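Local atomic coordinates of chitin oligosaccharide binding protein NagB2 (Paenibacillus sp. FPU-7, PDB entry 7EHU), a protein that binds chitin oligosaccharides such as N,N'-diacetylchitobiose and N,N',N''-triacetylchitotriose, probably as the extracellular solute-binding protein of a sugar uptake system. Residues 71-76 and 196-201; 33-38 and 79-84; 259-264 and 270-275. One frame throughout, in Å; residues are numbered along the deposited sequence.

Contacts 1 and 2 touch, their centres 13 Å apart, and both use helix 73-86. Contact 1 takes the N-terminal start of that helix, contact 2 its later turns. Along the chain their segments alternate in the order 33-38, 71-76, 79-84, 196-201. Contact 3 follows later, with both its segments close together in sequence. Its centre lies about 15 Å from that of contact 1 and about 26 Å from that of contact 2. Contacts 2 and 3 reach the same mixed sheet, through strands 30-36 and 271-275. Contact 1 spans the sugar pocket. Contact 2 reaches it through Ile37 and Asn38. Contact 3 lies beside it, the Gln261 side chain about 5 Å from a sugar.

Contact 1: residues 71-76 and 196-201; sequences VEDTVN and DGWAIN. With NAG (2-acetamido-2-deoxy-beta-D-glucopyranose), chain B; NAG (2-acetamido-2-deoxy-beta-D-glucopyranose), chain C.
Thr74 meets Trp198 with its methyl group. CG2 lies 3.7 Å from Trp198 CD1, and the two side chains cross at about a right angle. The same methyl also comes near Asp196 OD1. The other branch of Thr74, OG1, reaches water 2, which donates to Asp196 OD1.

The Asp73 carboxylate lies between the segments, against sugar and water. Its chi1 of 53° folds OD1 back to Thr74 N and leaves OD2 to the sugar. The bond from Thr74 N is bent, on the anti side of OD1 and 30° out of the carboxylate plane. OD2 accepts a hydrogen bond of 2.7 Å from O6 of the chain C sugar. Arg40 forms a salt bridge to the same oxygen, which should favour its negative charge.

The Trp198 indole is a platform for the sugar. N2 of the chain B unit lies over one face, 3.5 Å from Trp198 CE3. The acetamido methyl C8 packs against the five-membered part of the ring, 3.5 Å from Trp198 NE1. At the indole edge, in plane, NE1 donates to water 1. This water also lies 2.9 Å from Asp73 OD1 and 2.9 Å from Asp196 OD1, bridging segments that share no direct hydrogen bond. Asp73, Thr74 and Trp198 belong to the glycan pocket. Two sides of a cleft meet on the sugar, consistent with a solute-binding protein.

Tyr257 N holds Asp196 OD2, and the Tyr257 ring meets Trp198 with the planes at about 55°. Glu72 is the N-cap residue of helix 73-86, which follows strand 64-70. Across the pocket, helix 197-212 packs through Ile200 and Asn201 on helix 394-408.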
loop_
_atom_site.group_PDB
_atom_site.type_symbol
_atom_site.label_atom_id
_atom_site.label_comp_id
_atom_site.label_asym_id
_atom_site.label_seq_id
_atom_site.Cartn_x
_atom_site.Cartn_y
_atom_site.Cartn_z
ATOM N N VAL A 71 9.338 7.607 -10.973
ATOM C CA VAL A 71 10.277 6.621 -10.449
ATOM C C VAL A 71 9.474 5.442 -9.908
ATOM O O VAL A 71 8.429 5.643 -9.279
ATOM C CB VAL A 71 11.134 7.262 -9.332
ATOM C CG1 VAL A 71 12.104 6.284 -8.730
ATOM C CG2 VAL A 71 11.892 8.487 -9.872
ATOM N N GLU A 72 9.954 4.220 -10.150
ATOM C CA GLU A 72 9.298 3.033 -9.626
ATOM C C GLU A 72 9.127 3.122 -8.118
ATOM O O GLU A 72 10.001 3.614 -7.412
ATOM C CB GLU A 72 10.172 1.798 -9.908
ATOM C CG GLU A 72 10.588 1.506 -11.338
ATOM C CD GLU A 72 11.838 0.635 -11.373
ATOM O OE1 GLU A 72 11.744 -0.522 -10.912
ATOM O OE2 GLU A 72 12.918 1.113 -11.824
ATOM N N ASP A 73 8.009 2.581 -7.629
ATOM C CA ASP A 73 7.636 2.635 -6.220
ATOM C C ASP A 73 8.790 2.303 -5.272
ATOM O O ASP A 73 9.147 3.115 -4.402
ATOM C CB ASP A 73 6.375 1.772 -5.967
ATOM C CG ASP A 73 6.461 0.303 -6.462
ATOM O OD1 ASP A 73 7.501 -0.197 -6.911
ATOM O OD2 ASP A 73 5.382 -0.352 -6.420
ATOM N N THR A 74 9.379 1.115 -5.400
ATOM C CA THR A 74 10.399 0.712 -4.431
ATOM C C THR A 74 11.636 1.600 -4.536
ATOM O O THR A 74 12.246 1.966 -3.518
ATOM C CB THR A 74 10.832 -0.744 -4.645
ATOM O OG1 THR A 74 11.296 -0.883 -5.984
ATOM C CG2 THR A 74 9.693 -1.722 -4.367
ATOM N N VAL A 75 12.020 1.952 -5.763
ATOM C CA VAL A 75 13.205 2.771 -5.979
ATOM C C VAL A 75 13.006 4.145 -5.355
ATOM O O VAL A 75 13.892 4.654 -4.659
ATOM C CB VAL A 75 13.504 2.860 -7.487
ATOM C CG1 VAL A 75 14.645 3.833 -7.769
ATOM C CG2 VAL A 75 13.835 1.480 -8.066
ATOM N N ASN A 76 11.826 4.751 -5.541
ATOM C CA ASN A 76 11.613 6.078 -4.971
ATOM C C ASN A 76 11.669 6.021 -3.447
ATOM O O ASN A 76 12.396 6.785 -2.809
ATOM C CB ASN A 76 10.277 6.665 -5.398
ATOM C CG ASN A 76 10.080 8.033 -4.842
ATOM O OD1 ASN A 76 10.954 8.876 -5.006
ATOM N ND2 ASN A 76 8.990 8.254 -4.101
ATOM N N ASP A 196 11.106 -6.692 -4.804
ATOM C CA ASP A 196 9.682 -6.636 -4.525
ATOM C C ASP A 196 9.265 -7.471 -3.311
ATOM O O ASP A 196 8.120 -7.921 -3.238
ATOM C CB ASP A 196 8.867 -7.013 -5.759
ATOM C CG ASP A 196 8.924 -5.955 -6.840
ATOM O OD1 ASP A 196 9.165 -4.779 -6.511
ATOM O OD2 ASP A 196 8.592 -6.275 -7.995
ATOM N N GLY A 197 10.159 -7.632 -2.331
ATOM C CA GLY A 197 9.804 -8.343 -1.111
ATOM C C GLY A 197 8.616 -7.757 -0.370
ATOM O O GLY A 197 7.920 -8.479 0.360
ATOM N N TRP A 198 8.358 -6.458 -0.544
ATOM C CA TRP A 198 7.219 -5.827 0.115
ATOM C C TRP A 198 5.910 -6.522 -0.262
ATOM O O TRP A 198 4.950 -6.512 0.519
ATOM C CB TRP A 198 7.151 -4.338 -0.241
ATOM C CG TRP A 198 6.601 -4.053 -1.609
ATOM C CD1 TRP A 198 7.298 -4.003 -2.786
ATOM C CD2 TRP A 198 5.224 -3.822 -1.946
ATOM N NE1 TRP A 198 6.440 -3.757 -3.827
ATOM C CE2 TRP A 198 5.165 -3.639 -3.336
ATOM C CE3 TRP A 198 4.032 -3.752 -1.196
ATOM C CZ2 TRP A 198 3.977 -3.350 -3.983
ATOM C CZ3 TRP A 198 2.869 -3.487 -1.846
ATOM C CH2 TRP A 198 2.844 -3.297 -3.226
ATOM N N ALA A 199 5.839 -7.110 -1.458
ATOM C CA ALA A 199 4.609 -7.787 -1.870
ATOM C C ALA A 199 4.359 -9.034 -1.027
ATOM O O ALA A 199 3.205 -9.352 -0.706
ATOM C CB ALA A 199 4.694 -8.140 -3.347
ATOM N N ILE A 200 5.427 -9.756 -0.677
ATOM C CA ILE A 200 5.305 -10.855 0.279
ATOM C C ILE A 200 4.870 -10.311 1.629
ATOM O O ILE A 200 4.043 -10.910 2.324
ATOM C CB ILE A 200 6.628 -11.628 0.395
ATOM C CG1 ILE A 200 7.061 -12.241 -0.939
ATOM C CG2 ILE A 200 6.505 -12.738 1.448
ATOM C CD1 ILE A 200 8.553 -12.599 -0.983
ATOM N N ASN A 201 5.427 -9.168 2.021
ATOM C CA ASN A 201 5.099 -8.595 3.317
ATOM C C ASN A 201 3.645 -8.173 3.445
ATOM O O ASN A 201 3.153 -8.070 4.572
ATOM C CB ASN A 201 6.034 -7.441 3.672
ATOM C CG ASN A 201 7.406 -7.924 4.134
ATOM O OD1 ASN A 201 7.572 -9.066 4.557
ATOM N ND2 ASN A 201 8.383 -7.035 4.079
HETATM C C1 NAG B . 2.382 0.294 -0.994
HETATM C C2 NAG B . 3.762 0.157 -0.400
HETATM C C3 NAG B . 3.725 -0.708 0.859
HETATM C C4 NAG B . 2.694 -0.165 1.843
HETATM C C5 NAG B . 1.338 -0.015 1.160
HETATM C C6 NAG B . 0.285 0.618 2.045
HETATM C C7 NAG B . 5.741 0.344 -1.832
HETATM C C8 NAG B . 6.651 -0.366 -2.798
HETATM N N2 NAG B . 4.719 -0.371 -1.358
HETATM O O3 NAG B . 5.027 -0.714 1.431
HETATM O O4 NAG B . 2.519 -1.034 2.957
HETATM O O5 NAG B . 1.483 0.803 -0.012
HETATM O O6 NAG B . 0.662 1.921 2.464
HETATM O O7 NAG B . 5.933 1.510 -1.487
HETATM C C1 NAG C . 0.144 2.912 -5.013
HETATM C C2 NAG C . -0.357 3.161 -3.601
HETATM C C3 NAG C . 0.707 2.793 -2.572
HETATM C C4 NAG C . 1.301 1.417 -2.842
HETATM C C5 NAG C . 1.747 1.353 -4.296
HETATM C C6 NAG C . 2.301 0.016 -4.720
HETATM C C7 NAG C . -1.984 5.028 -3.455
HETATM C C8 NAG C . -2.126 6.508 -3.306
HETATM N N2 NAG C . -0.728 4.560 -3.441
HETATM O O3 NAG C . 0.099 2.856 -1.291
HETATM O O4 NAG C . 2.457 1.233 -2.029
HETATM O O5 NAG C . 0.613 1.610 -5.133
HETATM O O6 NAG C . 2.781 0.068 -6.059
HETATM O O7 NAG C . -2.962 4.293 -3.562
HETATM O O HOH W 1 6.796 -3.026 -6.632
HETATM O O HOH W 2 10.745 -3.018 -7.287
#

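Contact 2: residues 33-38 and 79-84; sequences TLRHIN and VKLKAE. With NAG (2-acetamido-2-deoxy-beta-D-glucopyranose), chain D.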
loop_
_atom_site.group_PDB
_atom_site.type_symbol
_atom_site.label_atom_id
_atom_site.label_comp_id
_atom_site.label_asym_id
_atom_site.label_seq_id
_atom_site.Cartn_x
_atom_site.Cartn_y
_atom_site.Cartn_z
ATOM N N THR A 33 10.332 20.223 -9.345
ATOM C CA THR A 33 10.303 18.804 -9.649
ATOM C C THR A 33 9.175 18.149 -8.871
ATOM O O THR A 33 9.016 18.371 -7.664
ATOM C CB THR A 33 11.639 18.156 -9.320
ATOM O OG1 THR A 33 12.645 18.791 -10.123
ATOM C CG2 THR A 33 11.606 16.639 -9.589
ATOM N N LEU A 34 8.391 17.346 -9.579
ATOM C CA LEU A 34 7.262 16.612 -9.019
ATOM C C LEU A 34 7.588 15.131 -9.171
ATOM O O LEU A 34 7.494 14.571 -10.271
ATOM C CB LEU A 34 5.970 16.999 -9.736
ATOM C CG LEU A 34 4.666 16.629 -9.038
ATOM C CD1 LEU A 34 3.483 17.221 -9.806
ATOM C CD2 LEU A 34 4.486 15.113 -8.872
ATOM N N ARG A 35 8.016 14.521 -8.066
ATOM C CA ARG A 35 8.347 13.106 -8.002
ATOM C C ARG A 35 7.081 12.285 -7.805
ATOM O O ARG A 35 6.368 12.465 -6.813
ATOM C CB ARG A 35 9.320 12.870 -6.847
ATOM C CG ARG A 35 9.593 11.410 -6.498
ATOM C CD ARG A 35 10.455 10.662 -7.521
ATOM N NE ARG A 35 11.620 11.444 -7.874
ATOM C CZ ARG A 35 12.644 11.717 -7.066
ATOM N NH1 ARG A 35 12.659 11.232 -5.835
ATOM N NH2 ARG A 35 13.625 12.514 -7.469
ATOM N N HIS A 36 6.820 11.360 -8.729
ATOM C CA HIS A 36 5.647 10.508 -8.643
ATOM C C HIS A 36 6.071 9.082 -8.974
ATOM O O HIS A 36 7.177 8.837 -9.481
ATOM C CB HIS A 36 4.548 10.975 -9.594
ATOM C CG HIS A 36 4.899 10.789 -11.026
ATOM N ND1 HIS A 36 4.611 9.628 -11.716
ATOM C CD2 HIS A 36 5.539 11.600 -11.902
ATOM C CE1 HIS A 36 5.056 9.743 -12.950
ATOM N NE2 HIS A 36 5.609 10.928 -13.095
ATOM N N ILE A 37 5.183 8.136 -8.687
ATOM C CA ILE A 37 5.461 6.711 -8.844
ATOM C C ILE A 37 4.622 6.080 -9.954
ATOM O O ILE A 37 4.587 4.848 -10.081
ATOM C CB ILE A 37 5.300 5.963 -7.507
ATOM C CG1 ILE A 37 3.877 6.120 -6.940
ATOM C CG2 ILE A 37 6.342 6.433 -6.506
ATOM C CD1 ILE A 37 3.604 5.177 -5.790
ATOM N N ASN A 38 3.974 6.882 -10.789
ATOM C CA ASN A 38 3.020 6.364 -11.781
ATOM C C ASN A 38 3.684 6.045 -13.114
ATOM O O ASN A 38 3.376 6.643 -14.147
ATOM C CB ASN A 38 1.881 7.352 -11.936
ATOM C CG ASN A 38 1.175 7.561 -10.647
ATOM O OD1 ASN A 38 0.748 6.581 -10.022
ATOM N ND2 ASN A 38 1.096 8.802 -10.192
ATOM N N VAL A 79 15.231 4.163 -2.019
ATOM C CA VAL A 79 16.553 4.555 -2.509
ATOM C C VAL A 79 16.604 6.051 -2.811
ATOM O O VAL A 79 17.363 6.791 -2.173
ATOM C CB VAL A 79 16.970 3.707 -3.733
ATOM C CG1 VAL A 79 18.366 4.098 -4.221
ATOM C CG2 VAL A 79 16.909 2.209 -3.407
ATOM N N LYS A 80 15.824 6.508 -3.795
ATOM C CA LYS A 80 16.017 7.849 -4.353
ATOM C C LYS A 80 15.570 8.939 -3.382
ATOM O O LYS A 80 16.351 9.838 -3.044
ATOM C CB LYS A 80 15.326 7.986 -5.713
ATOM C CG LYS A 80 15.830 9.168 -6.521
ATOM C CD LYS A 80 15.182 9.251 -7.896
ATOM C CE LYS A 80 15.886 10.244 -8.791
ATOM N NZ LYS A 80 15.254 10.372 -10.134
ATOM N N LEU A 81 14.303 8.924 -2.953
ATOM C CA LEU A 81 13.871 9.967 -2.025
ATOM C C LEU A 81 14.638 9.863 -0.712
ATOM O O LEU A 81 14.974 10.878 -0.097
ATOM C CB LEU A 81 12.379 9.859 -1.782
ATOM C CG LEU A 81 11.777 10.952 -0.897
ATOM C CD1 LEU A 81 11.922 12.316 -1.544
ATOM C CD2 LEU A 81 10.311 10.648 -0.598
ATOM N N LYS A 82 14.931 8.635 -0.274
ATOM C CA LYS A 82 15.712 8.446 0.950
ATOM C C LYS A 82 17.051 9.173 0.856
ATOM O O LYS A 82 17.462 9.885 1.786
ATOM C CB LYS A 82 15.911 6.947 1.199
ATOM C CG LYS A 82 16.612 6.623 2.519
ATOM C CD LYS A 82 16.787 5.116 2.732
ATOM C CE LYS A 82 15.479 4.405 3.069
ATOM N NZ LYS A 82 15.598 2.897 2.987
ATOM N N ALA A 83 17.740 9.015 -0.277
ATOM C CA ALA A 83 19.051 9.626 -0.453
ATOM C C ALA A 83 18.942 11.137 -0.562
ATOM O O ALA A 83 19.781 11.869 -0.026
ATOM C CB ALA A 83 19.704 9.048 -1.707
ATOM N N GLU A 84 17.925 11.627 -1.261
ATOM C CA GLU A 84 17.713 13.061 -1.387
ATOM C C GLU A 84 17.415 13.699 -0.034
ATOM O O GLU A 84 17.940 14.780 0.289
ATOM C CB GLU A 84 16.566 13.284 -2.364
ATOM C CG GLU A 84 16.949 13.037 -3.806
ATOM C CD GLU A 84 15.762 12.790 -4.720
ATOM O OE1 GLU A 84 15.975 12.812 -5.954
ATOM O OE2 GLU A 84 14.626 12.526 -4.241
HETATM C C1 NAG D . -2.419 3.196 -9.610
HETATM C C2 NAG D . -1.493 1.989 -9.375
HETATM C C3 NAG D . -1.150 1.847 -7.897
HETATM C C4 NAG D . -0.797 3.183 -7.253
HETATM C C5 NAG D . -1.769 4.276 -7.672
HETATM C C6 NAG D . -1.379 5.645 -7.175
HETATM C C7 NAG D . -1.765 0.029 -10.869
HETATM C C8 NAG D . -2.616 -1.181 -11.162
HETATM N N2 NAG D . -2.157 0.778 -9.833
HETATM O O1 NAG D . -2.626 3.396 -10.965
HETATM O O3 NAG D . -0.089 0.900 -7.780
HETATM O O4 NAG D . -0.996 3.065 -5.845
HETATM O O5 NAG D . -1.837 4.344 -9.097
HETATM O O6 NAG D . -0.015 5.928 -7.430
HETATM O O7 NAG D . -0.754 0.297 -11.521
#
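Arg35 and Glu84 form a two-pronged, end-on salt bridge. NH1 donates to Glu84 OE2 and NH2 to Glu84 OE1, each at 2.8 Å. The bond to OE1 uses its syn lone pair and is nearly straight, at 168°. OE2 is also met on the syn side. Both acceptors lie near the guanidinium plane, and the two flat groups are nearly coplanar, 28° apart. The paired bonds should hold the guanidinium nearly flat against the carboxylate.

Asp69 adds a second acid. Its OD2 bridges both Arg35 NE and Lys80 NZ. This shared carboxylate probably offsets the nearness of the two bases, whose Arg35 NH2 and Lys80 NZ are 3.8 Å apart. Arg35 NH1 also bonds to Asn76 OD1, one turn before Lys80 in helix 73-86.

These charges join strand 30-36 to helix 73-86. The strand lies between strands 64-70 and 93-97, parallel to both, and the helix links those two in a beta-alpha-beta crossover passing over it. Such units are characteristic of the alpha/beta domains of periplasmic-binding-protein folds. The short segments of strand and helix run at 137° to each other.

Beyond the strand end, Asn38 OD1 accepts a hydrogen bond of 2.8 Å from O6 of the chain D sugar. Asn38 N bonds back to His36 ND1, near the plane of that ring.

Lys80 covers one guanidinium face with its extended aliphatic chain. CD lies 3.6 Å from Arg35 CZ, and CE 3.5 Å from Arg35 NH2. Leu81 comes more loosely, its CB 4.3 Å from Arg35 NH1, and also packs on Phe94.

Contact 3: residues 259-264 and 270-275; sequences EGQAKF and AMLFDG
Phe264 and Leu272 carry the apolar part of this contact. Leu272 CB makes an off-centre CH-pi contact with the Phe264 ring, 4.1 Å from its centroid. Its closest ring atom is Phe264 CG, at 3.7 Å. With CG anti to the backbone N (chi1 177°), the phenyl ring extends from the helix to the strand. Leu272 CD1 goes the other way along the helix and packs on the Gly260 backbone, 3.8 Å from Gly260 O.

Backbone atoms of the strand start meet the CD1-CE1 side of the ring. Ala270 O lies at the ring edge, near its plane, 3.6 Å from Phe264 CE1. Met271 CA approaches the same ring carbon at 3.7 Å. Tyr152 of strand 138-154 also touches Phe264.

One direct hydrogen bond joins the segments. Gln261 NE2 donates to Asp274 OD2 over 2.9 Å, at 164°. The acceptor lies near the amide plane and is met on its syn side, 27° out of the carboxylate plane. Asp274 OD1 accepts from Gly275 N and from Tyr257 OH.

Helix 257-265 thus packs against strand 271-275, the next strand in the chain. That strand lies in the mixed sheet, antiparallel to strand 138-154.

All seven touching residues are buried. Three donors share the Asp274 carboxylate, one on OD2 and two on OD1. This should stabilise its negative charge and fix its rotation, while the aromatic and aliphatic groups fill the space between helix and sheet.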
loop_
_atom_site.group_PDB
_atom_site.type_symbol
_atom_site.label_atom_id
_atom_site.label_comp_id
_atom_site.label_asym_id
_atom_site.label_seq_id
_atom_site.Cartn_x
_atom_site.Cartn_y
_atom_site.Cartn_z
ATOM N N GLU A 259 4.037 -8.914 -12.195
ATOM C CA GLU A 259 3.875 -10.216 -12.831
ATOM C C GLU A 259 3.032 -11.145 -11.974
ATOM O O GLU A 259 2.258 -11.942 -12.515
ATOM C CB GLU A 259 5.260 -10.804 -13.109
ATOM C CG GLU A 259 6.032 -10.034 -14.205
ATOM C CD GLU A 259 7.509 -10.421 -14.341
ATOM O OE1 GLU A 259 8.086 -10.970 -13.404
ATOM O OE2 GLU A 259 8.077 -10.139 -15.419
ATOM N N GLY A 260 3.128 -11.034 -10.643
ATOM C CA GLY A 260 2.192 -11.735 -9.783
ATOM C C GLY A 260 0.763 -11.274 -9.999
ATOM O O GLY A 260 -0.163 -12.084 -10.043
ATOM N N GLN A 261 0.566 -9.962 -10.149
ATOM C CA GLN A 261 -0.770 -9.446 -10.420
ATOM C C GLN A 261 -1.307 -10.019 -11.725
ATOM O O GLN A 261 -2.462 -10.459 -11.785
ATOM C CB GLN A 261 -0.739 -7.920 -10.482
ATOM C CG GLN A 261 -0.440 -7.255 -9.152
ATOM C CD GLN A 261 -0.381 -5.752 -9.269
ATOM O OE1 GLN A 261 0.126 -5.236 -10.272
ATOM N NE2 GLN A 261 -0.927 -5.039 -8.294
ATOM N N ALA A 262 -0.464 -10.082 -12.765
ATOM C CA ALA A 262 -0.890 -10.625 -14.051
ATOM C C ALA A 262 -1.212 -12.108 -13.945
ATOM O O ALA A 262 -2.107 -12.599 -14.638
ATOM C CB ALA A 262 0.190 -10.403 -15.112
ATOM N N LYS A 263 -0.453 -12.864 -13.148
ATOM C CA LYS A 263 -0.798 -14.262 -12.923
ATOM C C LYS A 263 -2.249 -14.381 -12.483
ATOM O O LYS A 263 -2.982 -15.252 -12.949
ATOM C CB LYS A 263 0.147 -14.835 -11.864
ATOM C CG LYS A 263 0.053 -16.307 -11.616
ATOM C CD LYS A 263 0.898 -17.100 -12.578
ATOM C CE LYS A 263 0.793 -18.592 -12.307
ATOM N NZ LYS A 263 1.550 -19.359 -13.315
ATOM N N PHE A 264 -2.685 -13.484 -11.606
ATOM C CA PHE A 264 -4.068 -13.494 -11.171
ATOM C C PHE A 264 -5.022 -12.980 -12.278
ATOM O O PHE A 264 -6.058 -13.613 -12.505
ATOM C CB PHE A 264 -4.227 -12.706 -9.862
ATOM C CG PHE A 264 -5.652 -12.641 -9.425
ATOM C CD1 PHE A 264 -6.279 -13.779 -8.928
ATOM C CD2 PHE A 264 -6.406 -11.480 -9.581
ATOM C CE1 PHE A 264 -7.637 -13.751 -8.597
ATOM C CE2 PHE A 264 -7.741 -11.449 -9.253
ATOM C CZ PHE A 264 -8.355 -12.584 -8.761
ATOM N N ALA A 270 -5.722 -18.663 -8.350
ATOM C CA ALA A 270 -7.090 -18.482 -7.866
ATOM C C ALA A 270 -7.315 -17.236 -7.012
ATOM O O ALA A 270 -8.457 -16.789 -6.900
ATOM C CB ALA A 270 -7.520 -19.711 -7.064
ATOM N N MET A 271 -6.281 -16.680 -6.393
ATOM C CA MET A 271 -6.451 -15.492 -5.566
ATOM C C MET A 271 -5.155 -14.709 -5.520
ATOM O O MET A 271 -4.096 -15.184 -5.930
ATOM C CB MET A 271 -6.939 -15.844 -4.156
ATOM C CG MET A 271 -5.909 -16.583 -3.323
ATOM S SD MET A 271 -6.583 -17.368 -1.833
ATOM C CE MET A 271 -7.033 -18.953 -2.517
ATOM N N LEU A 272 -5.259 -13.497 -4.986
ATOM C CA LEU A 272 -4.152 -12.545 -4.950
ATOM C C LEU A 272 -4.350 -11.661 -3.734
ATOM O O LEU A 272 -5.400 -11.026 -3.616
ATOM C CB LEU A 272 -4.177 -11.681 -6.215
ATOM C CG LEU A 272 -3.132 -10.572 -6.301
ATOM C CD1 LEU A 272 -1.788 -11.152 -6.747
ATOM C CD2 LEU A 272 -3.551 -9.501 -7.253
ATOM N N PHE A 273 -3.378 -11.619 -2.834
ATOM C CA PHE A 273 -3.435 -10.721 -1.691
ATOM C C PHE A 273 -2.797 -9.398 -2.099
ATOM O O PHE A 273 -1.614 -9.363 -2.462
ATOM C CB PHE A 273 -2.745 -11.326 -0.460
ATOM C CG PHE A 273 -3.111 -10.601 0.797
ATOM C CD1 PHE A 273 -4.261 -10.940 1.482
ATOM C CD2 PHE A 273 -2.373 -9.520 1.245
ATOM C CE1 PHE A 273 -4.653 -10.240 2.607
ATOM C CE2 PHE A 273 -2.782 -8.800 2.369
ATOM C CZ PHE A 273 -3.905 -9.161 3.053
ATOM N N ASP A 274 -3.583 -8.333 -2.119
ATOM C CA ASP A 274 -3.079 -7.080 -2.660
ATOM C C ASP A 274 -3.882 -5.920 -2.103
ATOM O O ASP A 274 -4.933 -6.100 -1.475
ATOM C CB ASP A 274 -3.142 -7.098 -4.196
ATOM C CG ASP A 274 -2.000 -6.349 -4.856
ATOM O OD1 ASP A 274 -1.491 -5.360 -4.269
ATOM O OD2 ASP A 274 -1.668 -6.694 -5.994
ATOM N N GLY A 275 -3.352 -4.717 -2.335
ATOM C CA GLY A 275 -4.039 -3.513 -1.967
ATOM C C GLY A 275 -5.096 -3.110 -2.966
ATOM O O GLY A 275 -5.091 -3.525 -4.127
#